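Local coordinates for flavin-containing monooxygenase (Allium sativum, PDB 6WPU), which probably uses its bound flavin-adenine dinucleotide to oxygenate the sulfur of S-allyl-L-cysteine, at residues Gly155-Lys160 and Leu303-Ile308; Ala238-Ile243 and Cys283-Asp288; Ile270-Asn273 and Val277-His280; Val323-Leu328 and Leu332-Ile337. All coordinates share one frame; numbering follows the deposited sequence.

Interaction 1: Gly155-Lys160 and Leu303-Ile308; sequences GKWTVK and LNTNGI. With SO4 (sulfate ion), chain E.
The middle strand of a three-stranded antiparallel sheet, 157-163, sends the side chain of W157 against the loop that runs from L303 into a type I' turn, T305 to I308. The indole arrives rim first: CZ3 lies 4.0 Å from the backbone O of N304, near the ring plane. CH2 comes within 4.5 Å of the T305 methyl, CG2, again at the edge. With chi1 at -69°, CG sits beside the backbone N and the benzo end reaches out to the loop, while NE1 is hydrogen-bonded to S331. In T305, OG1 bonds to the backbone N of V309, and CG2 is the branch that faces the tryptophan. The turn itself is closed by the bond from I308 N to T305 O, 3.2 Å. Against the amides at the head of the turn sits a sulfate ion, probably from the crystallisation liquor. N306 N donates to its O3 at 2.9 Å, T305 N donates to O4 at 3.1 Å with an angle of 159°, and G307 N adds a weak bond to that same O4. Strand and loop therefore meet through a thin van der Waals contact, whereas the turn forms a small anion-binding nest in which three main-chain N-H groups from T305, N306 and G307 converge on the anion.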
loop_
_atom_site.group_PDB
_atom_site.type_symbol
_atom_site.label_atom_id
_atom_site.label_comp_id
_atom_site.label_asym_id
_atom_site.label_seq_id
_atom_site.Cartn_x
_atom_site.Cartn_y
_atom_site.Cartn_z
ATOM N N GLY A 155 19.234 -24.507 -1.872
ATOM C CA GLY A 155 18.097 -23.849 -1.269
ATOM C C GLY A 155 18.408 -22.526 -0.609
ATOM O O GLY A 155 17.511 -21.930 0.002
ATOM N N LYS A 156 19.647 -22.058 -0.685
ATOM C CA LYS A 156 19.980 -20.744 -0.160
ATOM C C LYS A 156 19.759 -19.671 -1.231
ATOM O O LYS A 156 19.576 -19.958 -2.418
ATOM C CB LYS A 156 21.419 -20.727 0.346
ATOM C CG LYS A 156 21.742 -21.879 1.306
ATOM C CD LYS A 156 20.682 -22.003 2.395
ATOM C CE LYS A 156 21.046 -23.049 3.461
ATOM N NZ LYS A 156 19.999 -23.093 4.537
ATOM N N TRP A 157 19.774 -18.414 -0.800
ATOM C CA TRP A 157 19.512 -17.294 -1.685
ATOM C C TRP A 157 20.703 -16.354 -1.676
ATOM O O TRP A 157 21.353 -16.176 -0.642
ATOM C CB TRP A 157 18.247 -16.541 -1.258
ATOM C CG TRP A 157 16.982 -17.333 -1.481
ATOM C CD1 TRP A 157 16.417 -18.251 -0.636
ATOM C CD2 TRP A 157 16.139 -17.280 -2.638
ATOM N NE1 TRP A 157 15.269 -18.769 -1.196
ATOM C CE2 TRP A 157 15.075 -18.189 -2.423
ATOM C CE3 TRP A 157 16.179 -16.553 -3.835
ATOM C CZ2 TRP A 157 14.062 -18.392 -3.366
ATOM C CZ3 TRP A 157 15.177 -16.749 -4.765
ATOM C CH2 TRP A 157 14.126 -17.661 -4.520
ATOM N N THR A 158 20.987 -15.762 -2.829
ATOM C CA THR A 158 21.969 -14.698 -2.945
ATOM C C THR A 158 21.233 -13.413 -3.281
ATOM O O THR A 158 20.465 -13.372 -4.246
ATOM C CB THR A 158 23.016 -15.016 -4.009
ATOM O OG1 THR A 158 23.723 -16.206 -3.628
ATOM C CG2 THR A 158 24.003 -13.871 -4.125
ATOM N N VAL A 159 21.445 -12.388 -2.464
ATOM C CA VAL A 159 20.935 -11.051 -2.714
ATOM C C VAL A 159 22.092 -10.189 -3.192
ATOM O O VAL A 159 23.097 -10.035 -2.490
ATOM C CB VAL A 159 20.291 -10.456 -1.455
ATOM C CG1 VAL A 159 19.759 -9.040 -1.754
ATOM C CG2 VAL A 159 19.174 -11.373 -0.962
ATOM N N LYS A 160 21.953 -9.626 -4.386
ATOM C CA LYS A 160 22.939 -8.728 -4.959
ATOM C C LYS A 160 22.366 -7.318 -4.944
ATOM O O LYS A 160 21.203 -7.119 -5.301
ATOM C CB LYS A 160 23.298 -9.171 -6.377
ATOM C CG LYS A 160 24.214 -8.227 -7.106
ATOM C CD LYS A 160 24.519 -8.753 -8.503
ATOM C CE LYS A 160 25.174 -7.676 -9.371
ATOM N NZ LYS A 160 24.708 -7.737 -10.785
ATOM N N LEU A 303 13.604 -9.960 -8.759
ATOM C CA LEU A 303 13.299 -11.279 -8.225
ATOM C C LEU A 303 13.341 -12.321 -9.338
ATOM O O LEU A 303 12.561 -12.248 -10.293
ATOM C CB LEU A 303 11.938 -11.261 -7.535
ATOM C CG LEU A 303 11.566 -12.570 -6.851
ATOM C CD1 LEU A 303 12.685 -13.019 -5.895
ATOM C CD2 LEU A 303 10.235 -12.409 -6.136
ATOM N N ASN A 304 14.243 -13.297 -9.206
ATOM C CA ASN A 304 14.411 -14.363 -10.192
ATOM C C ASN A 304 14.021 -15.694 -9.562
ATOM O O ASN A 304 14.762 -16.232 -8.734
ATOM C CB ASN A 304 15.842 -14.392 -10.722
ATOM C CG ASN A 304 16.242 -13.063 -11.372
ATOM O OD1 ASN A 304 17.230 -12.439 -10.986
ATOM N ND2 ASN A 304 15.450 -12.614 -12.339
ATOM N N THR A 305 12.860 -16.221 -9.962
ATOM C CA THR A 305 12.332 -17.483 -9.453
ATOM C C THR A 305 12.149 -18.532 -10.548
ATOM O O THR A 305 11.546 -19.576 -10.283
ATOM C CB THR A 305 10.996 -17.248 -8.742
ATOM O OG1 THR A 305 10.031 -16.727 -9.678
ATOM C CG2 THR A 305 11.174 -16.254 -7.606
ATOM N N ASN A 306 12.643 -18.278 -11.766
ATOM C CA ASN A 306 12.469 -19.187 -12.907
ATOM C C ASN A 306 10.994 -19.429 -13.223
ATOM O O ASN A 306 10.594 -20.531 -13.611
ATOM C CB ASN A 306 13.193 -20.513 -12.679
ATOM C CG ASN A 306 14.605 -20.488 -13.189
ATOM O OD1 ASN A 306 15.524 -20.081 -12.480
ATOM N ND2 ASN A 306 14.790 -20.919 -14.434
ATOM N N GLY A 307 10.175 -18.393 -13.046
ATOM C CA GLY A 307 8.761 -18.475 -13.333
ATOM C C GLY A 307 7.901 -19.033 -12.222
ATOM O O GLY A 307 6.670 -19.060 -12.374
ATOM N N ILE A 308 8.499 -19.480 -11.112
ATOM C CA ILE A 308 7.716 -20.006 -9.997
ATOM C C ILE A 308 6.790 -18.931 -9.439
ATOM O O ILE A 308 5.644 -19.209 -9.065
ATOM C CB ILE A 308 8.650 -20.572 -8.908
ATOM C CG1 ILE A 308 9.325 -21.848 -9.402
ATOM C CG2 ILE A 308 7.879 -20.857 -7.617
ATOM C CD1 ILE A 308 10.356 -22.377 -8.434
HETATM S S SO4 E . 12.364 -15.106 -13.593
HETATM O O1 SO4 E . 11.689 -15.397 -14.859
HETATM O O2 SO4 E . 12.811 -13.709 -13.621
HETATM O O3 SO4 E . 13.520 -16.000 -13.416
HETATM O O4 SO4 E . 11.418 -15.306 -12.490
#

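Interaction 2: Ala238-Ile243 and Cys283-Asp288; sequences AKEVHI and CSVHVD
H242 and V285 come at each other from opposite directions, with a valine methyl laid over one face of the imidazole. V285 CG1 is 4.3 Å from the ring centroid and 18° off its normal, a CH-pi contact displaced toward the rim near NE2. The other methyl, CG2, meets the carboxylate of E240 at 3.7 Å from OE2; chi1 of V285 (69°) puts CG1 between its backbone N and carbonyl carbon and leaves CG2 for the glutamate. This is the tight part, and it is fixed by a bond within 238-243: H242 NE2 donates to E240 OE2 at 2.8 Å and 167°, through the anti lone pair of that oxygen, which lies almost in the imidazole plane. The other ring nitrogen, ND1, pairs with H265, so both nitrogens are engaged, which should fix the rotation of the ring. With an alanine here, the E240 carboxylate would probably lose its imidazole partner and V285 CG1 the flat surface it lies over. The contact thins on both sides. C283 SG stands obliquely to the imidazole, 4.3 Å from CE1 of H242, and at the far end the exposed K239 keeps its NZ 6.1 Å from OD2 of D288, too far for contact. The strands 240-244 and 284-286 are not hydrogen-bonded neighbours: the first lies between 217-221 and 262-271, its V241 packing on helix 225-234, and H242 meets W263 and H265 of 262-271, while V285 also touches V217 of 217-221.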
loop_
_atom_site.group_PDB
_atom_site.type_symbol
_atom_site.label_atom_id
_atom_site.label_comp_id
_atom_site.label_asym_id
_atom_site.label_seq_id
_atom_site.Cartn_x
_atom_site.Cartn_y
_atom_site.Cartn_z
ATOM N N ALA A 238 -8.399 24.885 -8.701
ATOM C CA ALA A 238 -8.866 24.627 -10.052
ATOM C C ALA A 238 -10.150 25.397 -10.348
ATOM O O ALA A 238 -10.958 25.681 -9.456
ATOM C CB ALA A 238 -9.106 23.128 -10.251
ATOM N N LYS A 239 -10.334 25.732 -11.625
ATOM C CA LYS A 239 -11.611 26.292 -12.049
ATOM C C LYS A 239 -12.717 25.248 -11.937
ATOM O O LYS A 239 -13.780 25.517 -11.370
ATOM C CB LYS A 239 -11.510 26.810 -13.478
ATOM C CG LYS A 239 -12.754 27.604 -13.909
ATOM C CD LYS A 239 -13.202 27.240 -15.321
ATOM C CE LYS A 239 -13.111 28.412 -16.276
ATOM N NZ LYS A 239 -11.747 28.517 -16.844
ATOM N N GLU A 240 -12.479 24.046 -12.465
ATOM C CA GLU A 240 -13.437 22.947 -12.360
ATOM C C GLU A 240 -12.712 21.625 -12.163
ATOM O O GLU A 240 -11.674 21.378 -12.786
ATOM C CB GLU A 240 -14.314 22.833 -13.600
ATOM C CG GLU A 240 -15.296 23.972 -13.774
ATOM C CD GLU A 240 -16.085 23.838 -15.060
ATOM O OE1 GLU A 240 -16.524 24.879 -15.601
ATOM O OE2 GLU A 240 -16.250 22.687 -15.536
ATOM N N VAL A 241 -13.270 20.774 -11.306
ATOM C CA VAL A 241 -12.791 19.407 -11.113
ATOM C C VAL A 241 -13.939 18.462 -11.450
ATOM O O VAL A 241 -15.056 18.633 -10.953
ATOM C CB VAL A 241 -12.276 19.181 -9.679
ATOM C CG1 VAL A 241 -11.701 17.768 -9.526
ATOM C CG2 VAL A 241 -11.216 20.230 -9.328
ATOM N N HIS A 242 -13.671 17.491 -12.318
ATOM C CA HIS A 242 -14.653 16.492 -12.724
ATOM C C HIS A 242 -14.084 15.115 -12.406
ATOM O O HIS A 242 -13.003 14.764 -12.894
ATOM C CB HIS A 242 -14.969 16.615 -14.215
ATOM C CG HIS A 242 -15.623 17.909 -14.593
ATOM N ND1 HIS A 242 -16.987 18.041 -14.719
ATOM C CD2 HIS A 242 -15.099 19.128 -14.871
ATOM C CE1 HIS A 242 -17.277 19.285 -15.063
ATOM N NE2 HIS A 242 -16.148 19.966 -15.150
ATOM N N ILE A 243 -14.788 14.349 -11.572
ATOM C CA ILE A 243 -14.376 12.991 -11.229
ATOM C C ILE A 243 -15.109 12.027 -12.147
ATOM O O ILE A 243 -16.337 12.094 -12.272
ATOM C CB ILE A 243 -14.659 12.664 -9.753
ATOM C CG1 ILE A 243 -14.136 13.774 -8.842
ATOM C CG2 ILE A 243 -14.014 11.338 -9.372
ATOM C CD1 ILE A 243 -14.336 13.496 -7.359
ATOM N N CYS A 283 -22.369 15.323 -20.167
ATOM C CA CYS A 283 -21.605 16.529 -19.880
ATOM C C CYS A 283 -20.355 16.593 -20.757
ATOM O O CYS A 283 -19.584 15.632 -20.846
ATOM C CB CYS A 283 -21.234 16.573 -18.399
ATOM S SG CYS A 283 -20.108 17.928 -17.935
ATOM N N SER A 284 -20.170 17.729 -21.425
ATOM C CA SER A 284 -19.020 17.976 -22.285
ATOM C C SER A 284 -18.293 19.209 -21.771
ATOM O O SER A 284 -18.925 20.233 -21.489
ATOM C CB SER A 284 -19.457 18.188 -23.738
ATOM O OG SER A 284 -18.343 18.377 -24.591
ATOM N N VAL A 285 -16.970 19.123 -21.659
ATOM C CA VAL A 285 -16.212 20.249 -21.129
ATOM C C VAL A 285 -14.811 20.251 -21.739
ATOM O O VAL A 285 -14.244 19.198 -22.048
ATOM C CB VAL A 285 -16.192 20.193 -19.579
ATOM C CG1 VAL A 285 -15.350 19.013 -19.075
ATOM C CG2 VAL A 285 -15.726 21.529 -18.986
ATOM N N HIS A 286 -14.262 21.450 -21.944
ATOM C CA HIS A 286 -12.881 21.559 -22.393
ATOM C C HIS A 286 -11.954 21.354 -21.203
ATOM O O HIS A 286 -12.100 22.009 -20.165
ATOM C CB HIS A 286 -12.583 22.906 -23.057
ATOM C CG HIS A 286 -11.143 23.047 -23.455
ATOM N ND1 HIS A 286 -10.180 23.564 -22.610
ATOM C CD2 HIS A 286 -10.488 22.662 -24.578
ATOM C CE1 HIS A 286 -9.002 23.522 -23.207
ATOM N NE2 HIS A 286 -9.161 22.976 -24.402
ATOM N N VAL A 287 -10.989 20.460 -21.359
ATOM C CA VAL A 287 -10.180 19.976 -20.244
ATOM C C VAL A 287 -8.715 20.277 -20.526
ATOM O O VAL A 287 -8.228 20.040 -21.637
ATOM C CB VAL A 287 -10.400 18.474 -20.015
ATOM C CG1 VAL A 287 -9.472 17.950 -18.896
ATOM C CG2 VAL A 287 -11.859 18.212 -19.708
ATOM N N ASP A 288 -8.030 20.820 -19.521
ATOM C CA ASP A 288 -6.593 21.071 -19.546
ATOM C C ASP A 288 -5.777 19.870 -19.081
ATOM O O ASP A 288 -4.713 19.595 -19.651
ATOM C CB ASP A 288 -6.269 22.288 -18.665
ATOM C CG ASP A 288 -7.108 23.516 -19.044
ATOM O OD1 ASP A 288 -6.916 24.030 -20.171
ATOM O OD2 ASP A 288 -7.974 23.940 -18.240
#

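Interaction 3: Ile270-Asn273 and Val277-His280; sequences ITHN and VVFH
I270 O receives the backbone N of V278 at 2.9 Å and 175°, and I270 N returns a longer bond to V278 O at 3.3 Å. This pair of bonds makes I270 and V278 a hydrogen-bonded antiparallel pair in the hairpin of strands 262-271 and 276-279; T271 and V277, the next pair toward the turn, are non-hydrogen-bonded. On one face I270 and V278 lie side by side, I270 CG2 resting 3.7 Å from V278 CB. The imidazole of H272 slants across the same valine, its CE1 3.6 Å from V278 CG2, while its ND1 is hydrogen-bonded to S276, at the start of the second strand. With chi1 of V278 at -169°, CG2 stands beside the backbone N, where it meets both the isoleucine and the histidine. On the other face T271 CG2 touches V277 CG2 at 3.8 Å, and T271 OG1 turns to the carbonyl of P192. V277 CG1 also lies over a face of the F279 ring, offset to its rim. The main-chain polar groups of the I270-V278 pair thus satisfy each other, leaving the branched side chains to pack by apolar contact on both faces of the hairpin.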
loop_
_atom_site.group_PDB
_atom_site.type_symbol
_atom_site.label_atom_id
_atom_site.label_comp_id
_atom_site.label_asym_id
_atom_site.label_seq_id
_atom_site.Cartn_x
_atom_site.Cartn_y
_atom_site.Cartn_z
ATOM N N ILE A 270 -15.762 9.844 -24.437
ATOM C CA ILE A 270 -14.869 10.126 -25.558
ATOM C C ILE A 270 -14.060 11.367 -25.201
ATOM O O ILE A 270 -14.551 12.268 -24.511
ATOM C CB ILE A 270 -15.666 10.296 -26.885
ATOM C CG1 ILE A 270 -14.729 10.415 -28.087
ATOM C CG2 ILE A 270 -16.612 11.512 -26.861
ATOM C CD1 ILE A 270 -13.826 9.222 -28.257
ATOM N N THR A 271 -12.797 11.396 -25.636
ATOM C CA THR A 271 -12.004 12.620 -25.648
ATOM C C THR A 271 -11.784 13.072 -27.096
ATOM O O THR A 271 -11.663 12.249 -28.008
ATOM C CB THR A 271 -10.662 12.433 -24.922
ATOM O OG1 THR A 271 -9.891 11.403 -25.554
ATOM C CG2 THR A 271 -10.888 12.052 -23.458
ATOM N N HIS A 272 -11.749 14.388 -27.312
ATOM C CA HIS A 272 -11.704 14.945 -28.658
ATOM C C HIS A 272 -10.416 15.712 -28.940
ATOM O O HIS A 272 -9.726 16.196 -28.037
ATOM C CB HIS A 272 -12.891 15.872 -28.906
ATOM C CG HIS A 272 -14.187 15.149 -29.072
ATOM N ND1 HIS A 272 -15.313 15.466 -28.347
ATOM C CD2 HIS A 272 -14.534 14.124 -29.884
ATOM C CE1 HIS A 272 -16.303 14.671 -28.708
ATOM N NE2 HIS A 272 -15.857 13.849 -29.642
ATOM N N ASN A 273 -10.136 15.852 -30.238
ATOM C CA ASN A 273 -8.956 16.563 -30.705
ATOM C C ASN A 273 -8.959 18.038 -30.320
ATOM O O ASN A 273 -7.888 18.649 -30.268
ATOM C CB ASN A 273 -8.846 16.426 -32.223
ATOM C CG ASN A 273 -7.515 16.900 -32.755
ATOM O OD1 ASN A 273 -6.498 16.843 -32.052
ATOM N ND2 ASN A 273 -7.508 17.378 -34.002
ATOM N N VAL A 277 -13.819 16.801 -23.431
ATOM C CA VAL A 277 -14.064 15.476 -22.874
ATOM C C VAL A 277 -15.564 15.341 -22.645
ATOM O O VAL A 277 -16.178 16.211 -22.019
ATOM C CB VAL A 277 -13.288 15.255 -21.565
ATOM C CG1 VAL A 277 -13.626 13.893 -20.962
ATOM C CG2 VAL A 277 -11.782 15.384 -21.809
ATOM N N VAL A 278 -16.155 14.267 -23.169
ATOM C CA VAL A 278 -17.587 14.012 -23.038
ATOM C C VAL A 278 -17.767 12.852 -22.070
ATOM O O VAL A 278 -17.114 11.811 -22.209
ATOM C CB VAL A 278 -18.241 13.711 -24.396
ATOM C CG1 VAL A 278 -19.775 13.716 -24.277
ATOM C CG2 VAL A 278 -17.781 14.711 -25.426
ATOM N N PHE A 279 -18.599 13.052 -21.062
ATOM C CA PHE A 279 -18.876 11.997 -20.106
ATOM C C PHE A 279 -20.121 11.232 -20.544
ATOM O O PHE A 279 -20.895 11.694 -21.387
ATOM C CB PHE A 279 -19.044 12.574 -18.698
ATOM C CG PHE A 279 -17.785 13.185 -18.146
ATOM C CD1 PHE A 279 -17.531 14.537 -18.300
ATOM C CD2 PHE A 279 -16.841 12.395 -17.488
ATOM C CE1 PHE A 279 -16.362 15.104 -17.804
ATOM C CE2 PHE A 279 -15.685 12.953 -16.995
ATOM C CZ PHE A 279 -15.442 14.317 -17.155
ATOM N N HIS A 280 -20.289 10.033 -19.988
ATOM C CA HIS A 280 -21.451 9.227 -20.349
ATOM C C HIS A 280 -22.757 9.940 -20.027
ATOM O O HIS A 280 -23.744 9.774 -20.750
ATOM C CB HIS A 280 -21.410 7.877 -19.644
ATOM C CG HIS A 280 -22.714 7.142 -19.701
ATOM N ND1 HIS A 280 -23.098 6.392 -20.791
ATOM C CD2 HIS A 280 -23.732 7.064 -18.813
ATOM C CE1 HIS A 280 -24.292 5.873 -20.569
ATOM N NE2 HIS A 280 -24.700 6.267 -19.376
#

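Interaction 4: Val323-Leu328 and Leu332-Ile337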
loop_
_atom_site.group_PDB
_atom_site.type_symbol
_atom_site.label_atom_id
_atom_site.label_comp_id
_atom_site.label_asym_id
_atom_site.label_seq_id
_atom_site.Cartn_x
_atom_site.Cartn_y
_atom_site.Cartn_z
ATOM N N VAL A 323 1.424 -14.959 1.006
ATOM C CA VAL A 323 2.728 -14.761 1.625
ATOM C C VAL A 323 3.796 -15.668 1.018
ATOM O O VAL A 323 4.867 -15.191 0.625
ATOM C CB VAL A 323 2.632 -14.969 3.153
ATOM C CG1 VAL A 323 4.028 -15.100 3.787
ATOM C CG2 VAL A 323 1.890 -13.810 3.789
ATOM N N PHE A 324 3.523 -16.979 0.959
ATOM C CA PHE A 324 4.523 -18.016 0.693
ATOM C C PHE A 324 4.347 -18.633 -0.688
ATOM O O PHE A 324 3.322 -19.282 -0.936
ATOM C CB PHE A 324 4.428 -19.129 1.742
ATOM C CG PHE A 324 5.018 -18.792 3.073
ATOM C CD1 PHE A 324 6.391 -18.612 3.223
ATOM C CD2 PHE A 324 4.210 -18.714 4.198
ATOM C CE1 PHE A 324 6.949 -18.330 4.475
ATOM C CE2 PHE A 324 4.760 -18.442 5.455
ATOM C CZ PHE A 324 6.138 -18.251 5.589
ATOM N N PRO A 325 5.317 -18.528 -1.587
ATOM C CA PRO A 325 5.301 -19.365 -2.799
ATOM C C PRO A 325 5.439 -20.829 -2.424
ATOM O O PRO A 325 6.451 -21.221 -1.822
ATOM C CB PRO A 325 6.527 -18.880 -3.592
ATOM C CG PRO A 325 6.906 -17.550 -2.980
ATOM C CD PRO A 325 6.478 -17.630 -1.532
ATOM N N PRO A 326 4.439 -21.666 -2.743
ATOM C CA PRO A 326 4.454 -23.050 -2.234
ATOM C C PRO A 326 5.734 -23.802 -2.546
ATOM O O PRO A 326 6.264 -24.484 -1.664
ATOM C CB PRO A 326 3.236 -23.684 -2.917
ATOM C CG PRO A 326 2.294 -22.522 -3.140
ATOM C CD PRO A 326 3.201 -21.366 -3.492
ATOM N N LEU A 327 6.267 -23.670 -3.763
ATOM C CA LEU A 327 7.466 -24.418 -4.124
ATOM C C LEU A 327 8.724 -23.885 -3.451
ATOM O O LEU A 327 9.706 -24.618 -3.361
ATOM C CB LEU A 327 7.652 -24.416 -5.639
ATOM C CG LEU A 327 6.629 -25.284 -6.362
ATOM C CD1 LEU A 327 6.873 -25.296 -7.865
ATOM C CD2 LEU A 327 6.652 -26.690 -5.772
ATOM N N LEU A 328 8.720 -22.641 -2.977
ATOM C CA LEU A 328 9.906 -22.012 -2.415
ATOM C C LEU A 328 9.746 -21.672 -0.938
ATOM O O LEU A 328 10.574 -20.941 -0.391
ATOM C CB LEU A 328 10.250 -20.741 -3.198
ATOM C CG LEU A 328 10.520 -20.890 -4.693
ATOM C CD1 LEU A 328 10.593 -19.518 -5.350
ATOM C CD2 LEU A 328 11.808 -21.657 -4.898
ATOM N N LEU A 332 11.392 -18.181 0.785
ATOM C CA LEU A 332 10.993 -16.935 0.147
ATOM C C LEU A 332 9.589 -16.596 0.621
ATOM O O LEU A 332 8.716 -17.470 0.652
ATOM C CB LEU A 332 11.066 -17.039 -1.380
ATOM C CG LEU A 332 10.645 -15.769 -2.134
ATOM C CD1 LEU A 332 11.654 -14.633 -1.916
ATOM C CD2 LEU A 332 10.467 -16.059 -3.613
ATOM N N SER A 333 9.382 -15.342 1.020
ATOM C CA SER A 333 8.073 -14.889 1.473
ATOM C C SER A 333 7.892 -13.408 1.141
ATOM O O SER A 333 8.861 -12.684 0.863
ATOM C CB SER A 333 7.904 -15.125 2.972
ATOM O OG SER A 333 8.868 -14.383 3.696
ATOM N N PHE A 334 6.632 -12.967 1.177
ATOM C CA PHE A 334 6.258 -11.590 0.853
ATOM C C PHE A 334 5.435 -11.006 1.990
ATOM O O PHE A 334 4.468 -11.634 2.435
ATOM C CB PHE A 334 5.440 -11.517 -0.450
ATOM C CG PHE A 334 6.198 -11.937 -1.678
ATOM C CD1 PHE A 334 6.408 -13.281 -1.948
ATOM C CD2 PHE A 334 6.686 -10.988 -2.566
ATOM C CE1 PHE A 334 7.109 -13.679 -3.083
ATOM C CE2 PHE A 334 7.384 -11.373 -3.711
ATOM C CZ PHE A 334 7.597 -12.723 -3.965
ATOM N N VAL A 335 5.793 -9.799 2.443
ATOM C CA VAL A 335 5.015 -9.089 3.458
ATOM C C VAL A 335 4.338 -7.884 2.805
ATOM O O VAL A 335 4.981 -7.109 2.089
ATOM C CB VAL A 335 5.883 -8.660 4.655
ATOM C CG1 VAL A 335 5.072 -7.795 5.628
ATOM C CG2 VAL A 335 6.389 -9.880 5.407
ATOM N N GLY A 336 3.036 -7.739 3.038
ATOM C CA GLY A 336 2.323 -6.553 2.596
ATOM C C GLY A 336 1.720 -6.625 1.207
ATOM O O GLY A 336 1.405 -5.575 0.637
ATOM N N ILE A 337 1.570 -7.828 0.641
ATOM C CA ILE A 337 0.874 -7.971 -0.641
ATOM C C ILE A 337 -0.587 -7.521 -0.572
ATOM O O ILE A 337 -1.035 -6.819 -1.489
ATOM C CB ILE A 337 1.005 -9.417 -1.157
ATOM C CG1 ILE A 337 2.470 -9.780 -1.482
ATOM C CG2 ILE A 337 0.108 -9.638 -2.364
ATOM C CD1 ILE A 337 3.083 -8.961 -2.567
#
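P325 sets its ring across both L332 and F334, at about a right angle to each, and its CG serves the two: 3.9 Å to L332 CD2 and 3.9 Å to F334 CE1. The phenylalanine takes it at the ring edge, in plane, and the V323 carbonyl O sits at that edge too. The same oxygen accepts F334 N at 2.9 Å and receives a CA-H...O contact from S333. At the other end L328 and L332 lie alongside one another, pointing the same way, with L328 CD1 against L332 CD2; L332 reaches that spot with CG anti to its backbone N (chi1 179°). Their backbones are joined by L332 N to L328 O at 3.1 Å. F324 starts out away from the strand, yet its ring swings back: CD1 meets L332 O at 3.6 Å, edge on, and CE1 lies 3.7 Å from S333 CB. V323 CG1 covers one face of that ring. V323 and F324 form a classic beta bulge. Replacing P325 with an alanine would probably open a gap between L332 and F334 and leave the F334 edge less firmly placed. Strand 332-334 is an outermost strand of the five-stranded parallel sheet, and the side chain of F334 is about 10 Å from the bound FAD. The buried contact therefore couples two backbone bonds to an apolar layer of proline, leucine and phenylalanine, in which the carbonyls of V323 and L328 both have donors.

Interactions 2 and 3 share the mixed sheet, their centres 11 Å apart: strands 276-279 and 284-286 are neighbours in it, V285 O lies 2.8 Å from V277 N in a probable hydrogen bond, and F279 CZ packs on H242 CB. Interactions 1 and 4, centres 12 Å apart, touch where W157 meets L332 and L303 meets F334, joining the three-stranded antiparallel sheet to the edge of the parallel one. The two groups stand more than 40 Å apart between centres. In sequence, 155-160 opens before and 303-308 follows interactions 2 and 3; interaction 4 comes last. The chain thus leaves the first region, builds the mixed sheet, and returns.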